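Local coordinates for protein pyruvate kinase 1 (Trypanosoma brucei brucei, PDB 4KCT) that catalyses the transfer of a phosphoryl group from phosphoenolpyruvate to ADP, giving pyruvate and ATP, and also has an intrinsic oxaloacetate decarboxylase activity, at residues Q33-K43 with T64-L75; I214-R224 with N248-N257. All coordinates share one frame; numbering follows the deposited sequence. Where two conformers were deposited one is given.

Contact 1 of 2, residues Q33-K43 with T64-L75; sequences QSVEALKNLMK and TINNVRAAAAEL
Gln33 NE2 gives its hydrogen to Thr64 OG1 at 2.8 Å, almost straight (N-H...O 176°) and in the plane of the Gln33 amide. The Gln33 side chain reaches across by running extended from a CG anti to the backbone N. Its own carbonyl is gripped from the other helix: Asn67 ND2 donates to Gln33 O at 2.8 Å, in the plane of its amide but tilted 32° from that of the carbonyl. An asparagine suits this place, its short side chain tying down the turn into helix 35-44; Asn67 CG lies 3.6 Å from Val35 CG2, the side chains crossing at about a right angle. These are two neighbouring outer helices of the (beta/alpha)8 barrel, each following a barrel strand, and their axes cross at -56°. Ala71 is the small knob at the crossing, its CB set among Val35, Leu38, Lys39 and Met42. Met42 sends its unbranched chain between Val68, Ala71, Ala72 and Leu75, where CE lies 3.6 Å from Val68 O. On the outer side, Lys39 bends at chi3 to set NZ between Glu74 and Glu36; the Glu74 salt bridge is modelled too short to take literally, and the Glu36 bond is weak and rests on one of two conformers.

Contact 2 of 2, residues I214-R224 with N248-N257; sequences IRTAEQVREVR and NIDSIIEASN
The Arg224 guanidinium receives its partners at the edge: Ala255 O, Asn257 OD1 and a water all lie close to its plane. NH1 and NH2 both donate to Asn257 OD1, at 2.9 Å from NH1, although the guanidinium and amide planes stand 90° apart. Of these two bonds, the one from NH1 follows a lone pair of OD1, while NH2 comes from above the amide plane. NH2 also reaches Ala255 O at 3.0 Å, and the water bridges Arg224 NE to that carbonyl. Bends at chi2 and chi3 bring the guanidinium to the C-terminal end of helix 249-255, where a cation is probably favoured. At the other end, Asn248 ND2 donates to Arg215 O at 2.8 Å, nearly straight (177°), and a second water joins Ala217 N to Ser251 OG. Between, the helices run 22° from parallel as adjacent outer helices of the TIM barrel. Ala217 and Ala255, being small, allow the approach: Ala217 CB lies 3.5 Å from Ser251 O, and Ala255 CB 3.8 Å from Val220 CB. Ile252 fills the inner side. Asn257 OD1 also accepts from Ile236 N of strand 235-240, so Arg224 and the barrel backbone share one acceptor, probably polarised by the arginine's charge.

Both contacts belong to the outer helical layer of one eight-stranded parallel barrel, and each joins helices that follow successive strands in the closed sheet. Contact 1 comes first along the chain and is complete before contact 2 opens: its helices 35-44 and 58-75 follow strands 23-27 and 46-52, whereas helices 217-227 and 249-255 follow strands 208-211 and 235-240. The contacts lie on opposite sides of the chain's centre, their own centres 32 Å apart and their nearest atoms about 16 Å apart, without touching. They thus pack two separate sectors around the barrel that carries the pyruvate, magnesium and potassium sites.

Contact 1 of 2, residues Q33-K43 with T64-L75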
loop_
_atom_site.group_PDB
_atom_site.type_symbol
_atom_site.label_atom_id
_atom_site.label_comp_id
_atom_site.label_asym_id
_atom_site.label_seq_id
_atom_site.Cartn_x
_atom_site.Cartn_y
_atom_site.Cartn_z
ATOM N N GLN A 33 8.308 -50.154 1.831
ATOM C CA GLN A 33 7.009 -50.815 1.993
ATOM C C GLN A 33 6.804 -51.553 3.329
ATOM O O GLN A 33 5.669 -51.824 3.729
ATOM C CB GLN A 33 6.682 -51.738 0.813
ATOM C CG GLN A 33 5.199 -52.103 0.753
ATOM C CD GLN A 33 4.895 -53.128 -0.327
ATOM O OE1 GLN A 33 5.595 -54.131 -0.453
ATOM N NE2 GLN A 33 3.921 -52.834 -1.163
ATOM N N SER A 34 7.889 -51.966 3.966
ATOM C CA SER A 34 7.764 -52.777 5.167
ATOM C C SER A 34 7.161 -51.944 6.305
ATOM O O SER A 34 7.285 -50.709 6.327
ATOM C CB SER A 34 9.125 -53.354 5.584
ATOM O OG SER A 34 9.963 -52.336 6.113
ATOM N N VAL A 35 6.511 -52.608 7.251
ATOM C CA VAL A 35 5.936 -51.888 8.376
ATOM C C VAL A 35 7.019 -51.096 9.126
ATOM O O VAL A 35 6.795 -49.957 9.545
ATOM C CB VAL A 35 5.205 -52.844 9.334
ATOM C CG1 VAL A 35 4.790 -52.126 10.606
ATOM C CG2 VAL A 35 4.000 -53.463 8.624
ATOM N N GLU A 36 8.188 -51.699 9.302
ATOM C CA GLU A 36 9.235 -51.001 10.000
ATOM C C GLU A 36 9.732 -49.785 9.201
ATOM O O GLU A 36 9.946 -48.717 9.780
ATOM C CB GLU A 36 10.378 -51.937 10.378
ATOM C CG GLU A 36 10.903 -51.717 11.791
ATOM C CD GLU A 36 9.848 -51.953 12.867
ATOM O OE1 GLU A 36 9.769 -51.142 13.815
ATOM O OE2 GLU A 36 9.114 -52.960 12.787
ATOM N N ALA A 37 9.848 -49.919 7.881
ATOM C CA ALA A 37 10.286 -48.790 7.074
ATOM C C ALA A 37 9.251 -47.678 7.155
ATOM O O ALA A 37 9.602 -46.493 7.173
ATOM C CB ALA A 37 10.521 -49.196 5.615
ATOM N N LEU A 38 7.975 -48.052 7.126
ATOM C CA LEU A 38 6.907 -47.059 7.154
ATOM C C LEU A 38 6.871 -46.316 8.479
ATOM O O LEU A 38 6.605 -45.127 8.516
ATOM C CB LEU A 38 5.548 -47.699 6.859
ATOM C CG LEU A 38 5.354 -48.097 5.378
ATOM C CD1 LEU A 38 4.185 -49.065 5.193
ATOM C CD2 LEU A 38 5.212 -46.873 4.478
ATOM N N LYS A 39 7.085 -47.033 9.581
ATOM C CA LYS A 39 7.139 -46.372 10.886
ATOM C C LYS A 39 8.233 -45.318 10.917
ATOM O O LYS A 39 8.004 -44.190 11.363
ATOM C CB LYS A 39 7.346 -47.387 12.021
ATOM C CG LYS A 39 6.063 -48.124 12.397
ATOM C CD LYS A 39 6.184 -48.810 13.762
ATOM C CE LYS A 39 7.376 -49.717 13.806
ATOM N NZ LYS A 39 7.496 -50.394 15.145
ATOM N N ASN A 40 9.414 -45.668 10.412
ATOM C CA ASN A 40 10.484 -44.705 10.324
ATOM C C ASN A 40 10.143 -43.512 9.428
ATOM O O ASN A 40 10.543 -42.378 9.713
ATOM C CB ASN A 40 11.770 -45.374 9.863
ATOM C CG ASN A 40 12.386 -46.243 10.946
ATOM O OD1 ASN A 40 12.169 -46.014 12.119
ATOM N ND2 ASN A 40 13.137 -47.249 10.543
ATOM N N LEU A 41 9.505 -43.778 8.295
ATOM C CA LEU A 41 9.058 -42.696 7.422
ATOM C C LEU A 41 8.113 -41.754 8.168
ATOM O O LEU A 41 8.182 -40.538 8.004
ATOM C CB LEU A 41 8.348 -43.253 6.197
ATOM C CG LEU A 41 9.091 -43.447 4.876
ATOM C CD1 LEU A 41 8.112 -43.425 3.693
ATOM C CD2 LEU A 41 10.212 -42.432 4.662
ATOM N N MET A 42 7.165 -42.324 8.903
ATOM C CA MET A 42 6.212 -41.528 9.671
ATOM C C MET A 42 6.932 -40.706 10.746
ATOM O O MET A 42 6.700 -39.501 10.880
ATOM C CB MET A 42 5.173 -42.439 10.314
ATOM C CG MET A 42 4.198 -43.003 9.295
ATOM S SD MET A 42 3.230 -44.370 9.956
ATOM C CE MET A 42 2.457 -44.942 8.429
ATOM N N LYS A 43 7.845 -41.335 11.471
ATOM C CA LYS A 43 8.621 -40.595 12.469
ATOM C C LYS A 43 9.430 -39.509 11.817
ATOM O O LYS A 43 9.640 -38.466 12.391
ATOM C CB LYS A 43 9.544 -41.528 13.246
ATOM C CG LYS A 43 8.800 -42.425 14.210
ATOM C CD LYS A 43 9.712 -43.565 14.649
ATOM C CE LYS A 43 9.183 -44.254 15.877
ATOM N NZ LYS A 43 10.212 -45.214 16.371
ATOM N N THR A 64 0.936 -52.356 0.722
ATOM C CA THR A 64 1.204 -50.982 1.149
ATOM C C THR A 64 0.091 -50.468 2.051
ATOM O O THR A 64 0.340 -49.998 3.147
ATOM C CB THR A 64 1.371 -50.030 -0.061
ATOM O OG1 THR A 64 2.459 -50.493 -0.883
ATOM C CG2 THR A 64 1.669 -48.539 0.435
ATOM N N ILE A 65 -1.148 -50.624 1.608
ATOM C CA ILE A 65 -2.285 -50.217 2.400
ATOM C C ILE A 65 -2.265 -50.868 3.785
ATOM O O ILE A 65 -2.339 -50.164 4.830
ATOM C CB ILE A 65 -3.611 -50.524 1.677
ATOM C CG1 ILE A 65 -3.792 -49.549 0.510
ATOM C CG2 ILE A 65 -4.802 -50.414 2.658
ATOM C CD1 ILE A 65 -4.936 -49.913 -0.410
ATOM N N ASN A 66 -2.099 -52.193 3.820
ATOM C CA ASN A 66 -2.111 -52.897 5.099
ATOM C C ASN A 66 -0.965 -52.461 5.991
ATOM O O ASN A 66 -1.130 -52.311 7.220
ATOM C CB ASN A 66 -2.065 -54.421 4.893
ATOM C CG ASN A 66 -3.317 -54.952 4.217
ATOM O OD1 ASN A 66 -4.322 -54.250 4.106
ATOM N ND2 ASN A 66 -3.232 -56.160 3.691
ATOM N N ASN A 67 0.214 -52.324 5.398
ATOM C CA ASN A 67 1.393 -51.965 6.169
ATOM C C ASN A 67 1.324 -50.530 6.695
ATOM O O ASN A 67 1.780 -50.251 7.816
ATOM C CB ASN A 67 2.691 -52.209 5.363
ATOM C CG ASN A 67 2.999 -53.693 5.201
ATOM O OD1 ASN A 67 2.243 -54.512 5.659
ATOM N ND2 ASN A 67 4.065 -54.029 4.479
ATOM N N VAL A 68 0.771 -49.621 5.885
ATOM C CA VAL A 68 0.636 -48.207 6.298
ATOM C C VAL A 68 -0.301 -48.134 7.502
ATOM O O VAL A 68 0.031 -47.533 8.526
ATOM C CB VAL A 68 0.067 -47.310 5.170
ATOM C CG1 VAL A 68 -0.412 -45.969 5.741
ATOM C CG2 VAL A 68 1.116 -47.067 4.083
ATOM N N ARG A 69 -1.415 -48.865 7.435
ATOM C CA ARG A 69 -2.361 -48.875 8.549
ATOM C C ARG A 69 -1.802 -49.513 9.834
ATOM O O ARG A 69 -1.968 -48.969 10.928
ATOM C CB ARG A 69 -3.678 -49.519 8.127
ATOM C CG ARG A 69 -4.448 -48.624 7.180
ATOM C CD ARG A 69 -5.577 -49.351 6.486
ATOM N NE ARG A 69 -6.314 -48.412 5.657
ATOM C CZ ARG A 69 -7.228 -48.763 4.763
ATOM N NH1 ARG A 69 -7.489 -50.052 4.554
ATOM N NH2 ARG A 69 -7.822 -47.828 4.019
ATOM N N ALA A 70 -1.057 -50.598 9.684
ATOM C CA ALA A 70 -0.396 -51.225 10.845
ATOM C C ALA A 70 0.682 -50.305 11.464
ATOM O O ALA A 70 0.766 -50.167 12.678
ATOM C CB ALA A 70 0.209 -52.551 10.448
ATOM N N ALA A 71 1.489 -49.674 10.620
ATOM C CA ALA A 71 2.504 -48.747 11.099
ATOM C C ALA A 71 1.849 -47.541 11.803
ATOM O O ALA A 71 2.265 -47.138 12.904
ATOM C CB ALA A 71 3.389 -48.280 9.937
ATOM N N ALA A 72 0.825 -46.968 11.174
ATOM C CA ALA A 72 0.164 -45.811 11.759
ATOM C C ALA A 72 -0.502 -46.162 13.110
ATOM O O ALA A 72 -0.457 -45.362 14.060
ATOM C CB ALA A 72 -0.852 -45.227 10.790
ATOM N N ALA A 73 -1.129 -47.344 13.185
ATOM C CA ALA A 73 -1.820 -47.764 14.406
ATOM C C ALA A 73 -0.818 -47.980 15.528
ATOM O O ALA A 73 -1.007 -47.495 16.646
ATOM C CB ALA A 73 -2.627 -49.040 14.161
ATOM N N GLU A 74 0.320 -48.565 15.188
ATOM C CA GLU A 74 1.403 -48.727 16.155
ATOM C C GLU A 74 1.869 -47.396 16.753
ATOM O O GLU A 74 2.169 -47.317 17.929
ATOM C CB GLU A 74 2.578 -49.454 15.514
ATOM C CG GLU A 74 3.042 -50.661 16.285
ATOM C CD GLU A 74 4.193 -51.366 15.607
ATOM O OE1 GLU A 74 5.354 -51.072 15.954
ATOM O OE2 GLU A 74 3.942 -52.133 14.651
ATOM N N LEU A 75 1.916 -46.345 15.938
ATOM C CA LEU A 75 2.394 -45.043 16.413
ATOM C C LEU A 75 1.263 -44.105 16.863
ATOM O O LEU A 75 1.515 -42.967 17.243
ATOM C CB LEU A 75 3.225 -44.353 15.326
ATOM C CG LEU A 75 4.499 -45.059 14.884
ATOM C CD1 LEU A 75 5.174 -44.289 13.746
ATOM C CD2 LEU A 75 5.438 -45.218 16.066
#

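Contact 2 of 2, residues I214-R224 with N248-N257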
loop_
_atom_site.group_PDB
_atom_site.type_symbol
_atom_site.label_atom_id
_atom_site.label_comp_id
_atom_site.label_asym_id
_atom_site.label_seq_id
_atom_site.Cartn_x
_atom_site.Cartn_y
_atom_site.Cartn_z
ATOM N N ILE A 214 -5.264 -34.397 -15.813
ATOM C CA ILE A 214 -6.557 -33.722 -15.881
ATOM C C ILE A 214 -6.473 -32.512 -16.831
ATOM O O ILE A 214 -5.648 -31.597 -16.639
ATOM C CB ILE A 214 -7.036 -33.295 -14.467
ATOM C CG1 ILE A 214 -7.329 -34.552 -13.603
ATOM C CG2 ILE A 214 -8.267 -32.389 -14.554
ATOM C CD1 ILE A 214 -8.441 -35.466 -14.143
ATOM N N ARG A 215 -7.308 -32.530 -17.866
ATOM C CA ARG A 215 -7.223 -31.493 -18.874
ATOM C C ARG A 215 -8.362 -30.494 -18.778
ATOM O O ARG A 215 -8.227 -29.360 -19.236
ATOM C CB ARG A 215 -7.115 -32.097 -20.273
ATOM C CG ARG A 215 -5.820 -32.875 -20.494
ATOM C CD ARG A 215 -6.055 -34.140 -21.316
ATOM N NE ARG A 215 -6.421 -35.310 -20.502
ATOM C CZ ARG A 215 -7.160 -36.325 -20.954
ATOM N NH1 ARG A 215 -7.419 -37.382 -20.183
ATOM N NH2 ARG A 215 -7.601 -36.299 -22.202
ATOM N N THR A 216 -9.495 -30.925 -18.204
ATOM C CA THR A 216 -10.714 -30.096 -18.131
ATOM C C THR A 216 -11.449 -30.387 -16.833
ATOM O O THR A 216 -11.301 -31.472 -16.249
ATOM C CB THR A 216 -11.715 -30.422 -19.287
ATOM O OG1 THR A 216 -12.159 -31.770 -19.145
ATOM C CG2 THR A 216 -11.068 -30.253 -20.664
ATOM N N ALA A 217 -12.381 -29.499 -16.488
ATOM C CA ALA A 217 -13.302 -29.742 -15.388
ATOM C C ALA A 217 -14.194 -30.959 -15.651
ATOM O O ALA A 217 -14.563 -31.670 -14.722
ATOM C CB ALA A 217 -14.161 -28.507 -15.121
ATOM N N GLU A 218 -14.577 -31.180 -16.907
ATOM C CA GLU A 218 -15.435 -32.335 -17.218
ATOM C C GLU A 218 -14.726 -33.657 -16.884
ATOM O O GLU A 218 -15.326 -34.589 -16.333
ATOM C CB GLU A 218 -15.888 -32.307 -18.682
ATOM C CG GLU A 218 -16.927 -33.369 -19.024
ATOM C CD GLU A 218 -18.135 -33.372 -18.075
ATOM O OE1 GLU A 218 -18.616 -34.477 -17.733
ATOM O OE2 GLU A 218 -18.597 -32.276 -17.660
ATOM N N GLN A 219 -13.424 -33.707 -17.129
ATOM C CA GLN A 219 -12.651 -34.870 -16.721
ATOM C C GLN A 219 -12.660 -35.112 -15.211
ATOM O O GLN A 219 -12.701 -36.270 -14.762
ATOM C CB GLN A 219 -11.225 -34.747 -17.213
ATOM C CG GLN A 219 -11.117 -34.762 -18.711
ATOM C CD GLN A 219 -9.783 -35.262 -19.162
ATOM O OE1 GLN A 219 -8.755 -34.918 -18.581
ATOM N NE2 GLN A 219 -9.788 -36.153 -20.150
ATOM N N VAL A 220 -12.542 -34.047 -14.418
ATOM C CA VAL A 220 -12.678 -34.206 -12.955
ATOM C C VAL A 220 -14.023 -34.847 -12.590
ATOM O O VAL A 220 -14.078 -35.784 -11.785
ATOM C CB VAL A 220 -12.537 -32.866 -12.205
ATOM C CG1 VAL A 220 -12.602 -33.103 -10.708
ATOM C CG2 VAL A 220 -11.216 -32.174 -12.580
ATOM N N ARG A 221 -15.100 -34.321 -13.173
ATOM C CA ARG A 221 -16.445 -34.869 -12.997
ATOM C C ARG A 221 -16.586 -36.330 -13.410
ATOM O O ARG A 221 -17.236 -37.113 -12.709
ATOM C CB ARG A 221 -17.501 -33.992 -13.712
ATOM C CG ARG A 221 -17.728 -32.649 -13.008
ATOM C CD ARG A 221 -18.936 -31.900 -13.559
ATOM N NE ARG A 221 -18.664 -31.311 -14.871
ATOM C CZ ARG A 221 -18.057 -30.135 -15.058
ATOM N NH1 ARG A 221 -17.869 -29.682 -16.286
ATOM N NH2 ARG A 221 -17.659 -29.400 -14.011
ATOM N N GLU A 222 -15.858 -36.727 -14.456
ATOM C CA GLU A 222 -15.823 -38.131 -14.859
ATOM C C GLU A 222 -15.108 -39.018 -13.872
ATOM O O GLU A 222 -15.567 -40.130 -13.602
ATOM C CB GLU A 222 -15.237 -38.300 -16.264
ATOM C CG GLU A 222 -16.229 -37.888 -17.339
ATOM C CD GLU A 222 -15.576 -37.521 -18.662
ATOM O OE1 GLU A 222 -14.354 -37.754 -18.828
ATOM O OE2 GLU A 222 -16.296 -37.007 -19.547
ATOM N N VAL A 223 -14.008 -38.526 -13.288
ATOM C CA VAL A 223 -13.379 -39.253 -12.188
ATOM C C VAL A 223 -14.328 -39.379 -10.997
ATOM O O VAL A 223 -14.445 -40.459 -10.381
ATOM C CB VAL A 223 -12.047 -38.595 -11.744
ATOM C CG1 VAL A 223 -11.510 -39.276 -10.466
ATOM C CG2 VAL A 223 -11.030 -38.703 -12.882
ATOM N N ARG A 224 -14.986 -38.275 -10.663
ATOM C CA ARG A 224 -15.907 -38.229 -9.535
ATOM C C ARG A 224 -17.038 -39.244 -9.774
ATOM O O ARG A 224 -17.373 -40.014 -8.879
ATOM C CB ARG A 224 -16.473 -36.803 -9.373
ATOM C CG ARG A 224 -17.391 -36.587 -8.179
ATOM C CD ARG A 224 -16.637 -36.171 -6.921
ATOM N NE ARG A 224 -15.918 -34.879 -7.055
ATOM C CZ ARG A 224 -14.958 -34.495 -6.208
ATOM N NH1 ARG A 224 -14.662 -35.290 -5.158
ATOM N NH2 ARG A 224 -14.272 -33.345 -6.409
ATOM N N ASN A 248 -6.939 -24.411 -18.411
ATOM C CA ASN A 248 -8.252 -24.584 -17.804
ATOM C C ASN A 248 -8.207 -24.614 -16.251
ATOM O O ASN A 248 -9.125 -25.114 -15.618
ATOM C CB ASN A 248 -8.904 -25.882 -18.335
ATOM C CG ASN A 248 -9.169 -25.824 -19.829
ATOM O OD1 ASN A 248 -9.507 -24.780 -20.342
ATOM N ND2 ASN A 248 -8.926 -26.940 -20.542
ATOM N N ILE A 249 -7.136 -24.089 -15.656
ATOM C CA ILE A 249 -6.887 -24.284 -14.230
ATOM C C ILE A 249 -8.055 -23.785 -13.332
ATOM O O ILE A 249 -8.401 -24.422 -12.354
ATOM C CB ILE A 249 -5.524 -23.663 -13.787
ATOM C CG1 ILE A 249 -5.211 -24.016 -12.342
ATOM C CG2 ILE A 249 -5.505 -22.140 -13.988
ATOM C CD1 ILE A 249 -5.135 -25.512 -12.077
ATOM N N ASP A 250 -8.659 -22.644 -13.670
ATOM C CA ASP A 250 -9.736 -22.101 -12.823
ATOM C C ASP A 250 -10.897 -23.097 -12.668
ATOM O O ASP A 250 -11.405 -23.322 -11.563
ATOM C CB ASP A 250 -10.284 -20.794 -13.418
ATOM C CG ASP A 250 -9.293 -19.643 -13.322
ATOM O OD1 ASP A 250 -8.339 -19.726 -12.519
ATOM O OD2 ASP A 250 -9.512 -18.616 -14.006
ATOM N N SER A 251 -11.390 -23.603 -13.789
ATOM C CA SER A 251 -12.516 -24.530 -13.746
ATOM C C SER A 251 -12.104 -25.888 -13.162
ATOM O O SER A 251 -12.904 -26.558 -12.504
ATOM C CB SER A 251 -13.133 -24.710 -15.143
ATOM O OG SER A 251 -12.194 -25.303 -16.029
ATOM N N ILE A 252 -10.861 -26.300 -13.390
ATOM C CA ILE A 252 -10.372 -27.514 -12.755
ATOM C C ILE A 252 -10.297 -27.381 -11.215
ATOM O O ILE A 252 -10.753 -28.261 -10.493
ATOM C CB ILE A 252 -9.020 -27.964 -13.346
ATOM C CG1 ILE A 252 -9.233 -28.413 -14.797
ATOM C CG2 ILE A 252 -8.398 -29.107 -12.506
ATOM C CD1 ILE A 252 -7.943 -28.478 -15.609
ATOM N N ILE A 253 -9.800 -26.250 -10.735
ATOM C CA ILE A 253 -9.706 -26.024 -9.299
ATOM C C ILE A 253 -11.113 -26.046 -8.729
ATOM O O ILE A 253 -11.378 -26.719 -7.741
ATOM C CB ILE A 253 -9.084 -24.651 -8.990
ATOM C CG1 ILE A 253 -7.558 -24.703 -9.172
ATOM C CG2 ILE A 253 -9.447 -24.219 -7.583
ATOM C CD1 ILE A 253 -6.883 -23.332 -9.113
ATOM N N GLU A 254 -12.036 -25.396 -9.431
ATOM C CA GLU A 254 -13.432 -25.373 -9.011
ATOM C C GLU A 254 -14.015 -26.790 -8.832
ATOM O O GLU A 254 -14.722 -27.053 -7.859
ATOM C CB GLU A 254 -14.274 -24.572 -10.013
ATOM C CG GLU A 254 -15.764 -24.787 -9.852
ATOM C CD GLU A 254 -16.377 -23.780 -8.910
ATOM O OE1 GLU A 254 -16.187 -22.563 -9.134
ATOM O OE2 GLU A 254 -17.010 -24.204 -7.918
ATOM N N ALA A 255 -13.758 -27.683 -9.789
ATOM C CA ALA A 255 -14.324 -29.039 -9.739
ATOM C C ALA A 255 -13.612 -29.974 -8.747
ATOM O O ALA A 255 -14.142 -31.049 -8.408
ATOM C CB ALA A 255 -14.334 -29.662 -11.144
ATOM N N SER A 256 -12.381 -29.615 -8.355
ATOM C CA SER A 256 -11.494 -30.540 -7.647
ATOM C C SER A 256 -11.527 -30.257 -6.159
ATOM O O SER A 256 -11.956 -29.184 -5.745
ATOM C CB SER A 256 -10.040 -30.396 -8.169
ATOM O OG SER A 256 -9.982 -30.622 -9.563
ATOM N N ASN A 257 -10.985 -31.173 -5.359
ATOM C CA ASN A 257 -10.767 -30.895 -3.947
ATOM C C ASN A 257 -9.385 -30.265 -3.722
ATOM O O ASN A 257 -9.114 -29.709 -2.676
ATOM C CB ASN A 257 -10.899 -32.178 -3.120
ATOM C CG ASN A 257 -12.301 -32.802 -3.228
ATOM O OD1 ASN A 257 -12.523 -33.682 -4.050
ATOM N ND2 ASN A 257 -13.266 -32.169 -2.601
HETATM O O HOH W 1 -12.498 -26.969 -18.098
HETATM O O HOH W 2 -16.168 -33.124 -9.228
#